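PDB 4QRK: hypothetical protein from Clostridium sporogenes ATCC 15579, which is of unknown function but, as a right-handed beta-helix related to LiaF-type cell-wall response proteins, may take part in cell adhesion. Local coordinates for residues L162-G167 / S200-V206. Numbering follows the deposited sequence.
Sequences LPKSIG and SKNSIEV
I204 brings its CD1 methyl onto the CD and CG atoms of the P163 ring, with CD1 only 3.5 Å from P163 CD, closer than usual for two carbons. The reach comes from the first two torsions: CG1 lies anti to the carbonyl carbon and the chain then runs extended (chi2 -172°), which carries CD1 across to the proline. I166 meets the same side chain from another direction, crossing it at about a right angle and setting its CD1 3.7 Å from I204 CG1. Two residues along the strand, V206 CG2 lies 4.1 Å from L162 CD2, so the leucine and valine continue this apolar layer; I204 packs on V147 and V149 of the neighbouring strand 147-153, and V206 on V149. This is a corner of the right-handed beta-helix: 162-167 turns the chain from strand 157-162 in one sheet to strand 167-174 in the other, where G167 begins a parallel pairing with S203. I204 N gives a nearly straight hydrogen bond of 2.8 Å to G167 O, close to the line of the carbonyl, and S203 CA makes a C-H...O contact with that same oxygen. Ahead of the strand, a side chain takes over from the backbone. S200 OG accepts a hydrogen bond from G167 N at 2.8 Å and donates its own hydrogen to N202 O at 2.6 Å; chi1 of 60° sets OG between its backbone N and carbonyl carbon, where it links G167 N to N202 O. I166 O takes a hydrogen bond from N194 ND2.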
loop_
_atom_site.group_PDB
_atom_site.type_symbol
_atom_site.label_atom_id
_atom_site.label_comp_id
_atom_site.label_asym_id
_atom_site.label_seq_id
_atom_site.Cartn_x
_atom_site.Cartn_y
_atom_site.Cartn_z
ATOM N N LEU A 162 -4.582 -7.882 9.667
ATOM C CA LEU A 162 -4.200 -9.168 9.096
ATOM C C LEU A 162 -5.297 -10.204 9.334
ATOM O O LEU A 162 -6.111 -10.074 10.237
ATOM C CB LEU A 162 -2.867 -9.613 9.723
ATOM C CG LEU A 162 -1.742 -8.687 9.271
ATOM C CD1 LEU A 162 -0.589 -8.637 10.230
ATOM C CD2 LEU A 162 -1.265 -9.067 7.917
ATOM N N PRO A 163 -5.343 -11.232 8.493
ATOM C CA PRO A 163 -6.450 -12.181 8.593
ATOM C C PRO A 163 -6.256 -13.121 9.770
ATOM O O PRO A 163 -5.125 -13.333 10.198
ATOM C CB PRO A 163 -6.365 -12.950 7.266
ATOM C CG PRO A 163 -4.950 -12.844 6.854
ATOM C CD PRO A 163 -4.376 -11.594 7.445
ATOM N N LYS A 164 -7.344 -13.662 10.295
ATOM C CA LYS A 164 -7.284 -14.699 11.326
ATOM C C LYS A 164 -7.195 -16.077 10.674
ATOM O O LYS A 164 -6.558 -16.963 11.201
ATOM C CB LYS A 164 -8.537 -14.630 12.208
ATOM C CG LYS A 164 -8.590 -13.382 13.089
ATOM C CD LYS A 164 -9.895 -13.258 13.850
ATOM C CE LYS A 164 -9.791 -12.230 14.961
ATOM N NZ LYS A 164 -11.123 -11.643 15.267
ATOM N N SER A 165 -7.784 -16.207 9.488
ATOM C CA SER A 165 -7.987 -17.500 8.822
ATOM C C SER A 165 -6.763 -18.109 8.152
ATOM O O SER A 165 -6.738 -19.290 7.915
ATOM C CB SER A 165 -9.050 -17.350 7.744
ATOM O OG SER A 165 -8.698 -16.315 6.836
ATOM N N ILE A 166 -5.780 -17.299 7.795
ATOM C CA ILE A 166 -4.558 -17.826 7.227
ATOM C C ILE A 166 -3.373 -17.416 8.079
ATOM O O ILE A 166 -3.430 -16.459 8.856
ATOM C CB ILE A 166 -4.391 -17.433 5.753
ATOM C CG1 ILE A 166 -4.006 -15.982 5.588
ATOM C CG2 ILE A 166 -5.701 -17.696 4.989
ATOM C CD1 ILE A 166 -3.547 -15.688 4.188
ATOM N N GLY A 167 -2.287 -18.166 7.946
ATOM C CA GLY A 167 -1.108 -17.923 8.753
ATOM C C GLY A 167 -0.433 -16.621 8.415
ATOM O O GLY A 167 -0.279 -16.240 7.252
ATOM N N SER A 200 -1.899 -23.311 8.005
ATOM C CA SER A 200 -2.547 -23.084 6.711
ATOM C C SER A 200 -1.567 -23.299 5.564
ATOM O O SER A 200 -0.360 -23.069 5.702
ATOM C CB SER A 200 -3.142 -21.667 6.656
ATOM O OG SER A 200 -2.109 -20.718 6.819
ATOM N N LYS A 201 -2.082 -23.741 4.430
ATOM C CA LYS A 201 -1.241 -23.911 3.242
ATOM C C LYS A 201 -0.631 -22.563 2.837
ATOM O O LYS A 201 0.544 -22.477 2.506
ATOM C CB LYS A 201 -2.068 -24.487 2.073
ATOM C CG LYS A 201 -1.256 -24.735 0.793
ATOM C CD LYS A 201 -2.116 -25.149 -0.405
ATOM C CE LYS A 201 -2.918 -23.974 -0.958
ATOM N NZ LYS A 201 -3.731 -24.336 -2.152
ATOM N N ASN A 202 -1.466 -21.524 2.855
ATOM C CA ASN A 202 -1.077 -20.160 2.478
ATOM C C ASN A 202 -0.708 -19.274 3.662
ATOM O O ASN A 202 -1.275 -19.392 4.759
ATOM C CB ASN A 202 -2.233 -19.474 1.757
ATOM C CG ASN A 202 -2.701 -20.248 0.537
ATOM O OD1 ASN A 202 -3.906 -20.446 0.332
ATOM N ND2 ASN A 202 -1.751 -20.690 -0.276
ATOM N N SER A 203 0.231 -18.364 3.440
ATOM C CA SER A 203 0.639 -17.471 4.515
ATOM C C SER A 203 0.995 -16.067 4.033
ATOM O O SER A 203 1.318 -15.879 2.862
ATOM C CB SER A 203 1.829 -18.091 5.258
ATOM O OG SER A 203 2.987 -17.919 4.477
ATOM N N ILE A 204 0.913 -15.095 4.945
ATOM C CA ILE A 204 1.428 -13.747 4.717
ATOM C C ILE A 204 2.684 -13.549 5.544
ATOM O O ILE A 204 2.673 -13.723 6.771
ATOM C CB ILE A 204 0.419 -12.629 5.095
ATOM C CG1 ILE A 204 -0.977 -13.029 4.678
ATOM C CG2 ILE A 204 0.875 -11.306 4.449
ATOM C CD1 ILE A 204 -2.084 -11.927 4.821
ATOM N N GLU A 205 3.783 -13.236 4.860
ATOM C CA GLU A 205 5.054 -12.949 5.517
ATOM C C GLU A 205 5.154 -11.443 5.482
ATOM O O GLU A 205 5.110 -10.852 4.409
ATOM C CB GLU A 205 6.245 -13.553 4.756
ATOM C CG GLU A 205 6.260 -15.120 4.698
ATOM C CD GLU A 205 6.737 -15.789 5.963
ATOM O OE1 GLU A 205 7.264 -15.096 6.867
ATOM O OE2 GLU A 205 6.593 -17.033 6.048
ATOM N N VAL A 206 5.268 -10.821 6.643
ATOM C CA VAL A 206 5.263 -9.359 6.717
ATOM C C VAL A 206 6.532 -8.867 7.385
ATOM O O VAL A 206 6.872 -9.299 8.484
ATOM C CB VAL A 206 4.017 -8.858 7.500
ATOM C CG1 VAL A 206 3.941 -7.369 7.456
ATOM C CG2 VAL A 206 2.738 -9.423 6.918
#